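Local coordinates for protein 4-hydroxybutyrate coenzyme A transferase (Shewanella oneidensis, PDB 2OAS) that probably transfers coenzyme A between small carboxylic acids such as acetate and 4-hydroxybutyrate, as a member of the acetyl-CoA hydrolase/transferase family, at residues A9-V13 and V33-A37; G19-H25 and I111-Q117; C127-I131 and M154-H158; C140-I146 and R167-V171; I147-Q153 and A170-A176. All coordinates share one frame; numbering follows the deposited sequence.

Contact 1 of 5, residues A9-V13 and V33-A37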
# COMPACT_ATOMS: atom_id res chain seq x y z
N ALA A 9 -25.80 28.67 19.43
CA ALA A 9 -24.67 27.78 19.18
C ALA A 9 -23.74 27.72 20.39
O ALA A 9 -23.16 26.69 20.68
CB ALA A 9 -23.89 28.24 17.97
N LEU A 10 -23.60 28.84 21.08
CA LEU A 10 -22.73 28.90 22.25
C LEU A 10 -23.28 28.00 23.35
O LEU A 10 -22.53 27.36 24.08
CB LEU A 10 -22.62 30.34 22.74
CG LEU A 10 -21.37 30.76 23.53
CD1 LEU A 10 -21.45 32.25 23.83
CD2 LEU A 10 -21.26 29.96 24.81
N GLU A 11 -24.60 27.94 23.46
CA GLU A 11 -25.23 27.10 24.47
C GLU A 11 -24.94 25.62 24.20
O GLU A 11 -24.72 24.84 25.12
CB GLU A 11 -26.72 27.36 24.50
CG GLU A 11 -27.44 26.64 25.59
CD GLU A 11 -28.91 26.98 25.63
OE1 GLU A 11 -29.66 26.27 26.33
OE2 GLU A 11 -29.32 27.96 24.95
N ALA A 12 -24.92 25.26 22.93
CA ALA A 12 -24.65 23.89 22.54
C ALA A 12 -23.20 23.53 22.81
O ALA A 12 -22.90 22.47 23.36
CB ALA A 12 -24.96 23.71 21.05
N VAL A 13 -22.30 24.42 22.42
CA VAL A 13 -20.89 24.16 22.61
C VAL A 13 -20.47 24.15 24.08
O VAL A 13 -19.48 23.53 24.44
CB VAL A 13 -20.07 25.21 21.86
CG1 VAL A 13 -18.60 24.98 22.10
CG2 VAL A 13 -20.36 25.12 20.40
N VAL A 33 -21.17 26.78 12.03
CA VAL A 33 -22.00 27.46 13.00
C VAL A 33 -21.59 27.11 14.42
O VAL A 33 -21.55 27.97 15.30
CB VAL A 33 -23.49 27.08 12.84
CG1 VAL A 33 -24.33 27.81 13.87
CG2 VAL A 33 -23.96 27.43 11.45
N LEU A 34 -21.30 25.84 14.65
CA LEU A 34 -20.90 25.37 15.97
C LEU A 34 -19.43 25.65 16.23
O LEU A 34 -19.06 26.03 17.33
CB LEU A 34 -21.17 23.87 16.09
CG LEU A 34 -22.33 23.41 16.99
CD1 LEU A 34 -23.51 24.36 16.89
CD2 LEU A 34 -22.74 21.97 16.59
N LEU A 35 -18.60 25.46 15.22
CA LEU A 35 -17.17 25.68 15.39
C LEU A 35 -16.87 27.15 15.67
O LEU A 35 -15.90 27.46 16.36
CB LEU A 35 -16.40 25.16 14.16
CG LEU A 35 -16.29 23.63 13.93
CD1 LEU A 35 -15.53 23.37 12.65
CD2 LEU A 35 -15.60 22.92 15.09
N ASP A 36 -17.68 28.07 15.15
CA ASP A 36 -17.44 29.49 15.42
C ASP A 36 -17.79 29.78 16.87
O ASP A 36 -17.15 30.61 17.50
CB ASP A 36 -18.27 30.40 14.50
CG ASP A 36 -17.69 30.48 13.09
OD1 ASP A 36 -16.57 29.97 12.86
OD2 ASP A 36 -18.34 31.07 12.20
N ALA A 37 -18.78 29.09 17.40
CA ALA A 37 -19.14 29.32 18.79
C ALA A 37 -18.04 28.75 19.70
O ALA A 37 -17.80 29.26 20.79
CB ALA A 37 -20.48 28.67 19.11
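Ala9 and Ala37 meet methyl to methyl, CB to CB at 3.6 Å, where helix 9-13 crosses the 33-37 part of helix 32-41. The axes of the two segments approach to 8.4 Å at a crossing angle of -75°, a steep and fairly close passage that the small alanines permit. Around this point the packing is tight. The methyl of Ala37 also lies against the backbone of the other helix, with CB 3.7 Å from Leu10 N, and Ala9 CB in turn covers Val33 O at 3.6 Å. Val13 closes the far end: with CG1 anti to the backbone N (chi1 178°), its other branch, CG2, falls beside Leu34 O at 3.5 Å and also touches the Ala37 methyl. Leu34 sends CD1 to Ala9 CB at 4.0 Å. Beneath these residues Ile147 and His149 of strand 145-150 and Tyr172 of strand 170-173 form the floor.

The outer side is looser. Leu10 is exposed and offers mainly its backbone to Ala37, while Glu11 points away and uses OE2 to bind Gln7 N. The Asp36 carboxylate pairs with Lys32 and Ser60. The contact therefore illustrates apolar packing, with no hydrogen bond between the segments: methyl groups and backbone carbonyl oxygens fit together, and the charged groups are left to the periphery.

Contact 2 of 5, residues G19-H25 and I111-Q117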
# COMPACT_ATOMS: atom_id res chain seq x y z
N GLY A 19 -9.76 19.70 28.35
CA GLY A 19 -9.05 18.44 28.19
C GLY A 19 -9.70 17.41 27.29
O GLY A 19 -9.14 16.34 27.06
N GLU A 20 -10.88 17.73 26.76
CA GLU A 20 -11.59 16.79 25.90
C GLU A 20 -10.99 16.64 24.51
O GLU A 20 -10.33 17.54 23.98
CB GLU A 20 -13.07 17.18 25.77
CG GLU A 20 -13.86 17.09 27.07
CD GLU A 20 -15.36 17.33 26.87
OE1 GLU A 20 -16.11 17.35 27.88
OE2 GLU A 20 -15.79 17.50 25.72
N THR A 21 -11.19 15.46 23.93
CA THR A 21 -10.74 15.17 22.58
C THR A 21 -12.01 15.24 21.76
O THR A 21 -12.97 14.51 22.01
CB THR A 21 -10.15 13.77 22.44
OG1 THR A 21 -9.02 13.64 23.30
CG2 THR A 21 -9.72 13.54 21.00
N LEU A 22 -12.01 16.14 20.79
CA LEU A 22 -13.15 16.37 19.94
C LEU A 22 -12.98 15.90 18.50
O LEU A 22 -11.86 15.84 17.95
CB LEU A 22 -13.48 17.87 19.94
CG LEU A 22 -13.78 18.58 21.26
CD1 LEU A 22 -13.94 20.07 21.02
CD2 LEU A 22 -15.04 18.01 21.89
N TRP A 23 -14.10 15.59 17.87
CA TRP A 23 -14.11 15.20 16.47
C TRP A 23 -15.10 16.13 15.80
O TRP A 23 -16.12 16.50 16.39
CB TRP A 23 -14.56 13.76 16.28
CG TRP A 23 -14.89 13.49 14.85
CD1 TRP A 23 -16.14 13.52 14.28
CD2 TRP A 23 -13.97 13.23 13.80
NE1 TRP A 23 -16.04 13.29 12.93
CE2 TRP A 23 -14.72 13.10 12.60
CE3 TRP A 23 -12.58 13.08 13.74
CZ2 TRP A 23 -14.12 12.85 11.36
CZ3 TRP A 23 -11.98 12.83 12.50
CH2 TRP A 23 -12.76 12.71 11.33
N THR A 24 -14.80 16.53 14.57
CA THR A 24 -15.67 17.42 13.82
C THR A 24 -16.05 16.85 12.47
O THR A 24 -15.23 16.23 11.79
CB THR A 24 -15.00 18.81 13.57
OG1 THR A 24 -15.82 19.57 12.69
CG2 THR A 24 -13.61 18.65 12.94
N HIS A 25 -17.30 17.05 12.09
CA HIS A 25 -17.80 16.60 10.79
C HIS A 25 -16.82 17.27 9.83
O HIS A 25 -16.45 18.43 10.04
CB HIS A 25 -19.20 17.17 10.58
CG HIS A 25 -20.14 16.24 9.88
ND1 HIS A 25 -21.51 16.41 9.94
CD2 HIS A 25 -19.93 15.15 9.12
CE1 HIS A 25 -22.10 15.46 9.24
NE2 HIS A 25 -21.16 14.68 8.73
N ILE A 111 -12.77 9.50 21.78
CA ILE A 111 -13.45 10.72 21.36
C ILE A 111 -14.47 11.08 22.42
O ILE A 111 -15.42 10.34 22.66
CB ILE A 111 -14.17 10.52 20.02
CG1 ILE A 111 -13.15 10.21 18.93
CG2 ILE A 111 -15.02 11.73 19.72
CD1 ILE A 111 -13.74 10.00 17.57
N ASP A 112 -14.29 12.23 23.08
CA ASP A 112 -15.22 12.64 24.12
C ASP A 112 -16.49 13.24 23.54
O ASP A 112 -17.58 13.03 24.07
CB ASP A 112 -14.56 13.64 25.08
CG ASP A 112 -13.37 13.04 25.84
OD1 ASP A 112 -13.50 11.92 26.38
OD2 ASP A 112 -12.30 13.70 25.89
N THR A 113 -16.36 13.98 22.45
CA THR A 113 -17.54 14.56 21.83
C THR A 113 -17.34 14.82 20.35
O THR A 113 -16.26 15.23 19.90
CB THR A 113 -17.98 15.89 22.54
OG1 THR A 113 -17.96 16.96 21.61
CG2 THR A 113 -17.08 16.21 23.71
N ALA A 114 -18.40 14.58 19.58
CA ALA A 114 -18.37 14.78 18.13
C ALA A 114 -19.27 15.94 17.73
O ALA A 114 -20.46 15.95 18.08
CB ALA A 114 -18.81 13.52 17.42
N ILE A 115 -18.72 16.90 17.01
CA ILE A 115 -19.50 18.03 16.54
C ILE A 115 -19.96 17.68 15.14
O ILE A 115 -19.14 17.40 14.26
CB ILE A 115 -18.65 19.32 16.44
CG1 ILE A 115 -17.78 19.49 17.69
CG2 ILE A 115 -19.58 20.51 16.24
CD1 ILE A 115 -18.55 19.55 18.99
N ILE A 116 -21.26 17.72 14.91
CA ILE A 116 -21.75 17.36 13.59
C ILE A 116 -22.87 18.26 13.08
O ILE A 116 -23.49 18.98 13.84
CB ILE A 116 -22.22 15.90 13.57
CG1 ILE A 116 -23.42 15.72 14.50
CG2 ILE A 116 -21.12 15.00 14.05
CD1 ILE A 116 -23.95 14.31 14.51
N GLN A 117 -23.10 18.20 11.77
CA GLN A 117 -24.15 18.98 11.13
C GLN A 117 -25.09 18.00 10.44
O GLN A 117 -24.67 17.25 9.55
CB GLN A 117 -23.55 19.91 10.09
CG GLN A 117 -24.58 20.86 9.52
CD GLN A 117 -23.99 21.85 8.56
OE1 GLN A 117 -24.65 22.78 8.13
NE2 GLN A 117 -22.72 21.66 8.23
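Thr21 O takes two backbone donors from the opposing segment, Asp112 N at 2.8 Å and, weakly, Thr113 N. Asp112 grips the same residue again: its OD2 accepts from Thr21 N at 2.9 Å, met on the anti side of the carboxylate and 25° out of its plane. Parallel pairing follows: Trp23 N binds Thr113 O, Ile115 N binds Trp23 O at 2.7 Å and His25 N binds Ile115 O. On one face Trp23, its CG anti to the backbone N (chi1 166°), brings CD1 4.1 Å from Ala114 CB at the ring edge, and Phe104 meets the indole edge-to-face. On the other, Thr113 OG1 is buried beside Leu22 with no partner in the model.

At the strand end His25 takes over. Gln117 N lies at the edge of the imidazole, nearly in its plane, and reaches ND1 at 3.0 Å, almost straight at 175°, while NE2 bonds to Ser132 O. A leucine in its place would probably leave both Gln117 N and Ser132 O without their mates. The two bonds are consistent with the ring hydrogen sitting on NE2, so that a side-chain nitrogen stands in for a carbonyl oxygen.

Contact 3 of 5, residues C127-I131 and M154-H158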
# COMPACT_ATOMS: atom_id res chain seq x y z
N CYS A 127 -32.12 11.78 11.54
CA CYS A 127 -31.38 12.86 10.91
C CYS A 127 -30.34 12.26 9.98
O CYS A 127 -30.08 11.06 10.02
CB CYS A 127 -30.65 13.72 11.95
SG CYS A 127 -31.71 14.53 13.16
N SER A 128 -29.73 13.10 9.17
CA SER A 128 -28.74 12.63 8.23
C SER A 128 -27.43 13.41 8.33
O SER A 128 -27.43 14.62 8.55
CB SER A 128 -29.30 12.73 6.80
OG SER A 128 -28.34 12.34 5.84
N LEU A 129 -26.32 12.70 8.19
CA LEU A 129 -25.00 13.30 8.22
C LEU A 129 -24.81 14.05 6.92
O LEU A 129 -23.78 14.69 6.71
CB LEU A 129 -23.93 12.23 8.35
CG LEU A 129 -23.97 11.50 9.68
CD1 LEU A 129 -22.82 10.51 9.75
CD2 LEU A 129 -23.89 12.49 10.81
N GLY A 130 -25.79 13.95 6.03
CA GLY A 130 -25.74 14.65 4.77
C GLY A 130 -24.61 14.39 3.78
O GLY A 130 -24.29 13.24 3.48
N ILE A 131 -24.00 15.47 3.30
CA ILE A 131 -22.94 15.36 2.30
C ILE A 131 -21.62 14.78 2.77
O ILE A 131 -20.70 14.59 1.97
CB ILE A 131 -22.67 16.69 1.60
CG1 ILE A 131 -22.19 17.73 2.61
CG2 ILE A 131 -23.92 17.15 0.89
CD1 ILE A 131 -21.84 19.06 1.99
N MSE A 154 -29.00 21.08 5.00
CA MSE A 154 -28.29 19.82 4.83
C MSE A 154 -29.19 18.82 4.13
O MSE A 154 -30.28 18.50 4.62
CB MSE A 154 -27.84 19.26 6.18
CG MSE A 154 -26.92 18.04 6.08
SE MSE A 154 -25.28 18.38 5.09
CE MSE A 154 -24.06 18.84 6.52
N PRO A 155 -28.77 18.34 2.95
CA PRO A 155 -29.60 17.37 2.24
C PRO A 155 -29.67 16.03 2.99
O PRO A 155 -28.73 15.64 3.68
CB PRO A 155 -28.90 17.27 0.87
CG PRO A 155 -27.48 17.65 1.15
CD PRO A 155 -27.61 18.76 2.15
N ARG A 156 -30.81 15.35 2.86
CA ARG A 156 -31.06 14.05 3.51
C ARG A 156 -30.52 12.94 2.61
O ARG A 156 -31.29 12.27 1.93
CB ARG A 156 -32.57 13.87 3.69
CG ARG A 156 -33.02 12.61 4.41
CD ARG A 156 -34.51 12.72 4.65
NE ARG A 156 -35.03 11.71 5.56
CZ ARG A 156 -35.62 10.58 5.17
NH1 ARG A 156 -35.76 10.31 3.87
NH2 ARG A 156 -36.10 9.74 6.09
N THR A 157 -29.21 12.75 2.63
CA THR A 157 -28.55 11.75 1.80
C THR A 157 -28.91 10.31 2.14
O THR A 157 -29.18 9.98 3.29
CB THR A 157 -27.00 11.88 1.87
OG1 THR A 157 -26.56 11.66 3.22
CG2 THR A 157 -26.55 13.26 1.41
N HIS A 158 -28.90 9.44 1.12
CA HIS A 158 -29.19 8.03 1.35
C HIS A 158 -27.91 7.27 1.61
O HIS A 158 -26.84 7.68 1.17
CB HIS A 158 -29.91 7.41 0.16
CG HIS A 158 -31.37 7.71 0.12
ND1 HIS A 158 -32.32 6.74 -0.12
CD2 HIS A 158 -32.05 8.86 0.32
CE1 HIS A 158 -33.52 7.28 -0.07
NE2 HIS A 158 -33.39 8.57 0.20
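Met154, present as selenomethionine, bends its side chain over the turn at Gly130. From CB the chain leaves with CG anti to the backbone N (chi1 -172°), and CG comes 3.8 Å from Gly130 CA. A bend at the next bond (chi2 59°) then swings SE across the peptide that follows, 3.6 Å from Ile131 N and also against Gly130 CA. A further bend carries the terminal CE past the turn toward Leu129 O, a loose approach of 4.2 Å. Glycine suits this place for two reasons: its phi is positive, at 60°, and a CB here would run into the selenium.

The other flank of Gly130 is held by polar groups. Thr157 OG1 donates to Gly130 O at 2.8 Å, arriving from above the carbonyl plane and not on a lone pair, while its CG2 rests against the same carbonyl group. Pro155 O receives a CA-H contact from Gly130 CA at 3.3 Å. Within the turn, Ser128 OG accepts from Gly130 N in an ST turn, although the position of that nitrogen is less certain.

Hydrophobic contact completes the junction, Ile131 CG2 meeting Pro155 CG at 3.6 Å. Tyr272 and Val275 of helix 269-275 cover this side, and Arg156 turns outward to a salt bridge with Asp122. The end of strand 126-128 with its following turn, and a loop running roughly at right angles to it, are thus joined without strand pairing: a glycine turn is enclosed between a bent selenomethionine side chain and a threonine hydroxyl that satisfies its buried carbonyl.

Contact 4 of 5, residues C140-I146 and R167-V171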
# COMPACT_ATOMS: atom_id res chain seq x y z
N CYS A 140 -19.32 9.13 15.72
CA CYS A 140 -20.57 9.25 16.48
C CYS A 140 -20.87 7.97 17.25
O CYS A 140 -21.60 8.00 18.23
CB CYS A 140 -21.74 9.55 15.56
SG CYS A 140 -21.70 11.22 14.91
N GLN A 141 -20.28 6.86 16.81
CA GLN A 141 -20.51 5.58 17.46
C GLN A 141 -19.77 5.50 18.80
O GLN A 141 -20.33 5.08 19.81
CB GLN A 141 -20.04 4.43 16.55
CG GLN A 141 -21.13 3.42 16.14
CD GLN A 141 -21.86 3.82 14.83
OE1 GLN A 141 -21.65 3.21 13.76
NE2 GLN A 141 -22.71 4.86 14.91
N VAL A 142 -18.52 5.93 18.81
CA VAL A 142 -17.72 5.86 20.01
C VAL A 142 -17.69 7.15 20.82
O VAL A 142 -17.23 7.17 21.96
CB VAL A 142 -16.29 5.43 19.67
CG1 VAL A 142 -16.32 4.11 18.93
CG2 VAL A 142 -15.61 6.48 18.81
N ALA A 143 -18.18 8.24 20.25
CA ALA A 143 -18.15 9.50 20.97
C ALA A 143 -18.88 9.46 22.32
O ALA A 143 -19.97 8.91 22.43
CB ALA A 143 -18.75 10.59 20.10
N GLY A 144 -18.26 10.05 23.34
CA GLY A 144 -18.88 10.10 24.65
C GLY A 144 -20.22 10.82 24.58
O GLY A 144 -21.21 10.37 25.17
N LYS A 145 -20.26 11.95 23.87
CA LYS A 145 -21.49 12.72 23.70
C LYS A 145 -21.48 13.36 22.31
O LYS A 145 -20.42 13.54 21.72
CB LYS A 145 -21.61 13.80 24.77
CG LYS A 145 -20.52 14.86 24.76
CD LYS A 145 -20.86 15.96 25.76
CE LYS A 145 -19.78 17.01 25.85
NZ LYS A 145 -18.53 16.49 26.45
N ILE A 146 -22.65 13.69 21.78
CA ILE A 146 -22.72 14.31 20.46
C ILE A 146 -23.43 15.67 20.49
O ILE A 146 -24.47 15.82 21.11
CB ILE A 146 -23.44 13.39 19.44
CG1 ILE A 146 -22.63 12.10 19.25
CG2 ILE A 146 -23.58 14.09 18.11
CD1 ILE A 146 -23.39 11.03 18.51
N ARG A 167 -29.60 10.35 20.18
CA ARG A 167 -28.20 10.02 20.38
C ARG A 167 -27.41 11.32 20.57
O ARG A 167 -26.19 11.31 20.69
CB ARG A 167 -27.65 9.27 19.16
CG ARG A 167 -28.17 7.84 19.02
CD ARG A 167 -27.05 6.85 19.24
NE ARG A 167 -26.07 6.91 18.15
CZ ARG A 167 -24.83 6.44 18.20
NH1 ARG A 167 -24.38 5.84 19.30
NH2 ARG A 167 -24.04 6.55 17.14
N PHE A 168 -28.13 12.44 20.61
CA PHE A 168 -27.52 13.77 20.75
C PHE A 168 -27.66 14.31 22.18
O PHE A 168 -28.71 14.19 22.80
CB PHE A 168 -28.19 14.76 19.77
CG PHE A 168 -28.12 14.34 18.31
CD1 PHE A 168 -28.85 15.02 17.35
CD2 PHE A 168 -27.31 13.29 17.90
CE1 PHE A 168 -28.78 14.68 16.00
CE2 PHE A 168 -27.23 12.93 16.54
CZ PHE A 168 -27.97 13.63 15.60
N ALA A 169 -26.60 14.92 22.70
CA ALA A 169 -26.66 15.48 24.05
C ALA A 169 -27.23 16.88 23.98
O ALA A 169 -27.89 17.36 24.91
CB ALA A 169 -25.27 15.52 24.66
N ALA A 170 -26.96 17.54 22.86
CA ALA A 170 -27.40 18.90 22.65
C ALA A 170 -27.72 19.08 21.19
O ALA A 170 -27.19 18.36 20.34
CB ALA A 170 -26.32 19.87 23.07
N VAL A 171 -28.57 20.06 20.91
CA VAL A 171 -29.00 20.36 19.55
C VAL A 171 -29.32 21.85 19.35
O VAL A 171 -30.04 22.44 20.14
CB VAL A 171 -30.24 19.50 19.21
CG1 VAL A 171 -31.07 20.16 18.16
CG2 VAL A 171 -29.80 18.13 18.72
O HOH W 1 -24.78 12.28 22.96
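Ile146 O receives Ala169 N at 2.8 Å, in the plane of the carbonyl, and more weakly Ala170 N; these backbone hydrogen bonds start the pairing of two parallel strands. One step earlier a water bridges instead, accepting from Ile146 N and donating to Arg167 O, its oxygen 2.8 Å from each.

Packing centres on the same isoleucine. Its CG2 lies 3.8 Å from Phe168 CD2, oblique to the ring, while CD1 is in van der Waals contact with Arg167 O at 3.6 Å. With a serine in place of this isoleucine, a gap is likely to open beside Phe168 CD2 and that side of the ring to lose its support. Ala169 CB adds a light touch on Lys145 CB at 4.0 Å.

At the helix end the bent chain of Arg167 brings NH2 to 3.0 Å from Cys140 O. Gln141 NE2, 3.1 Å from Arg167 NH2, is also a donor, so the two do not hydrogen-bond; Gln141 OE1 bonds to Arg105.

Helix 136-142 thus leads into strand 145-150, between strands 113-118 and 170-173: Cys140 and Ile146 both pack on Ile116, Lys145 forms a salt bridge with Glu20, and Ala169 pairs onward with Ile4.

Contact 5 of 5, residues I147-Q153 and A170-A176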
# COMPACT_ATOMS: atom_id res chain seq x y z
N ILE A 147 -22.83 16.65 19.82
CA ILE A 147 -23.40 17.99 19.73
C ILE A 147 -23.70 18.22 18.24
O ILE A 147 -22.79 18.35 17.43
CB ILE A 147 -22.41 19.03 20.26
CG1 ILE A 147 -22.26 18.84 21.77
CG2 ILE A 147 -22.90 20.46 19.95
CD1 ILE A 147 -21.19 19.71 22.40
N ALA A 148 -24.98 18.24 17.91
CA ALA A 148 -25.42 18.37 16.53
C ALA A 148 -26.01 19.72 16.17
O ALA A 148 -26.70 20.36 16.95
CB ALA A 148 -26.45 17.28 16.21
N HIS A 149 -25.75 20.12 14.94
CA HIS A 149 -26.28 21.36 14.47
C HIS A 149 -27.29 20.99 13.41
O HIS A 149 -26.94 20.40 12.39
CB HIS A 149 -25.14 22.21 13.90
CG HIS A 149 -25.58 23.19 12.88
ND1 HIS A 149 -26.68 24.00 13.05
CD2 HIS A 149 -25.11 23.46 11.64
CE1 HIS A 149 -26.87 24.72 11.96
NE2 HIS A 149 -25.93 24.41 11.09
N ILE A 150 -28.56 21.28 13.67
CA ILE A 150 -29.61 20.96 12.72
C ILE A 150 -29.74 22.05 11.67
O ILE A 150 -30.10 23.20 11.98
CB ILE A 150 -30.95 20.77 13.43
CG1 ILE A 150 -30.83 19.63 14.43
CG2 ILE A 150 -32.04 20.52 12.38
CD1 ILE A 150 -32.08 19.37 15.24
N ASN A 151 -29.47 21.68 10.43
CA ASN A 151 -29.52 22.62 9.33
C ASN A 151 -30.45 22.17 8.23
O ASN A 151 -30.18 21.18 7.57
CB ASN A 151 -28.13 22.81 8.75
CG ASN A 151 -28.10 23.78 7.60
OD1 ASN A 151 -29.11 24.41 7.27
ND2 ASN A 151 -26.93 23.92 6.98
N PRO A 152 -31.56 22.88 8.04
CA PRO A 152 -32.55 22.57 7.00
C PRO A 152 -31.93 22.54 5.60
O PRO A 152 -32.55 22.04 4.67
CB PRO A 152 -33.56 23.69 7.14
CG PRO A 152 -33.56 23.96 8.60
CD PRO A 152 -32.07 23.93 8.93
N GLN A 153 -30.72 23.07 5.46
CA GLN A 153 -30.05 23.11 4.17
C GLN A 153 -29.30 21.80 3.94
O GLN A 153 -29.00 21.45 2.80
CB GLN A 153 -29.08 24.29 4.12
CG GLN A 153 -29.74 25.63 4.39
CD GLN A 153 -30.91 25.91 3.46
OE1 GLN A 153 -31.93 26.49 3.88
NE2 GLN A 153 -30.78 25.50 2.18
N ALA A 170 -26.96 17.54 22.86
CA ALA A 170 -27.40 18.90 22.65
C ALA A 170 -27.72 19.08 21.19
O ALA A 170 -27.19 18.36 20.34
CB ALA A 170 -26.32 19.87 23.07
N VAL A 171 -28.57 20.06 20.91
CA VAL A 171 -29.00 20.36 19.55
C VAL A 171 -29.32 21.85 19.35
O VAL A 171 -30.04 22.44 20.14
CB VAL A 171 -30.24 19.50 19.21
CG1 VAL A 171 -31.07 20.16 18.16
CG2 VAL A 171 -29.80 18.13 18.72
N TYR A 172 -28.76 22.44 18.30
CA TYR A 172 -29.02 23.84 17.97
C TYR A 172 -29.45 23.89 16.51
O TYR A 172 -28.78 23.35 15.63
CB TYR A 172 -27.77 24.71 18.15
CG TYR A 172 -27.95 26.11 17.59
CD1 TYR A 172 -28.92 26.98 18.09
CD2 TYR A 172 -27.18 26.54 16.50
CE1 TYR A 172 -29.14 28.25 17.54
CE2 TYR A 172 -27.38 27.81 15.94
CZ TYR A 172 -28.36 28.65 16.45
OH TYR A 172 -28.58 29.87 15.86
N GLU A 173 -30.57 24.55 16.25
CA GLU A 173 -31.08 24.60 14.90
C GLU A 173 -31.11 25.96 14.21
O GLU A 173 -31.63 26.93 14.75
CB GLU A 173 -32.49 24.02 14.87
CG GLU A 173 -33.15 24.06 13.51
CD GLU A 173 -34.59 23.58 13.56
OE1 GLU A 173 -35.42 24.28 14.20
OE2 GLU A 173 -34.89 22.52 12.98
N GLN A 174 -30.53 26.01 13.01
CA GLN A 174 -30.53 27.23 12.22
C GLN A 174 -30.10 26.91 10.79
O GLN A 174 -29.26 26.05 10.57
CB GLN A 174 -29.64 28.31 12.85
CG GLN A 174 -28.25 28.41 12.27
CD GLN A 174 -27.68 29.82 12.39
OE1 GLN A 174 -27.51 30.34 13.49
NE2 GLN A 174 -27.39 30.42 11.26
N SER A 175 -30.73 27.55 9.81
CA SER A 175 -30.38 27.34 8.42
C SER A 175 -29.10 28.10 8.13
O SER A 175 -28.99 29.30 8.44
CB SER A 175 -31.48 27.85 7.48
OG SER A 175 -32.64 27.04 7.54
N ALA A 176 -28.12 27.42 7.56
CA ALA A 176 -26.86 28.04 7.23
C ALA A 176 -26.46 27.59 5.84
O ALA A 176 -27.00 26.62 5.31
CB ALA A 176 -25.80 27.64 8.23
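A chi1 of -180° points the Asn151 amide across to Ala176, while a similar first torsion in His149 (chi1 154°) turns the edge of the imidazole toward the Tyr172 and Gln174 carbonyls. The Asn151 amide binds Ala176 twice, OD1 accepting from Ala176 N at 3.2 Å and ND2 donating to Ala176 O. OD1 also takes Gln153 N at 2.8 Å, closing an Asx turn; the two donors reach this oxygen from opposite faces of the amide. ND2 has a second partner in Gln117 OE1, so the group is well fixed against rotation.

His149 offers its edge. ND1 makes a weak hydrogen bond to Tyr172 O at 3.4 Å, and CE1 lies 3.1 Å from Gln174 O, whereas NE2 is buried without a polar partner in the model. Tyr172 OH in turn donates to Gln174 OE1 at 2.6 Å, tying the phenol to a residue of its own segment just past the strand.

Beneath these side chains the strands pair in parallel. Ala148 N binds Ala170 O, Tyr172 N binds Ala148 O, Ile150 N reaches Tyr172 O at 2.9 Å and Gln174 N reaches Ile150 O at 3.0 Å. Ile147, His149 and Tyr172 face helices 9-13 and 32-41; Ile150 packs against the aliphatic part of Glu173 on the reverse. Pro152 has no N-H with which to continue the series. The asparagine makes good that loss, using one amide as both acceptor and donor to join the segments beyond the last strand bond.

How the contacts relate
From the N terminus, contact 1 closes first, bringing helices 9-13 and 32-41 together and closing a loop that contains strand 21-24. Contact 2 opens within that loop and so crosses contact 1, its long return at 111-117 placing strand 113-118 beside strand 21-24. Leu34 of the helix pair packs on Ile115. The remaining three begin after contact 2 has closed. Contact 3 crosses both 4 and 5, linking the turn after strand 126-128 to the loop after strand 145-150. Contacts 4 and 5 end on the same stretch, sharing Ala170 and Val171. Since 113-118 neighbours 145-150, contacts 2, 4 and 5 lie in one parallel sheet, joining four of its strands (21-24, 113-118, 145-150, 170-173), with contact 1 packed on it.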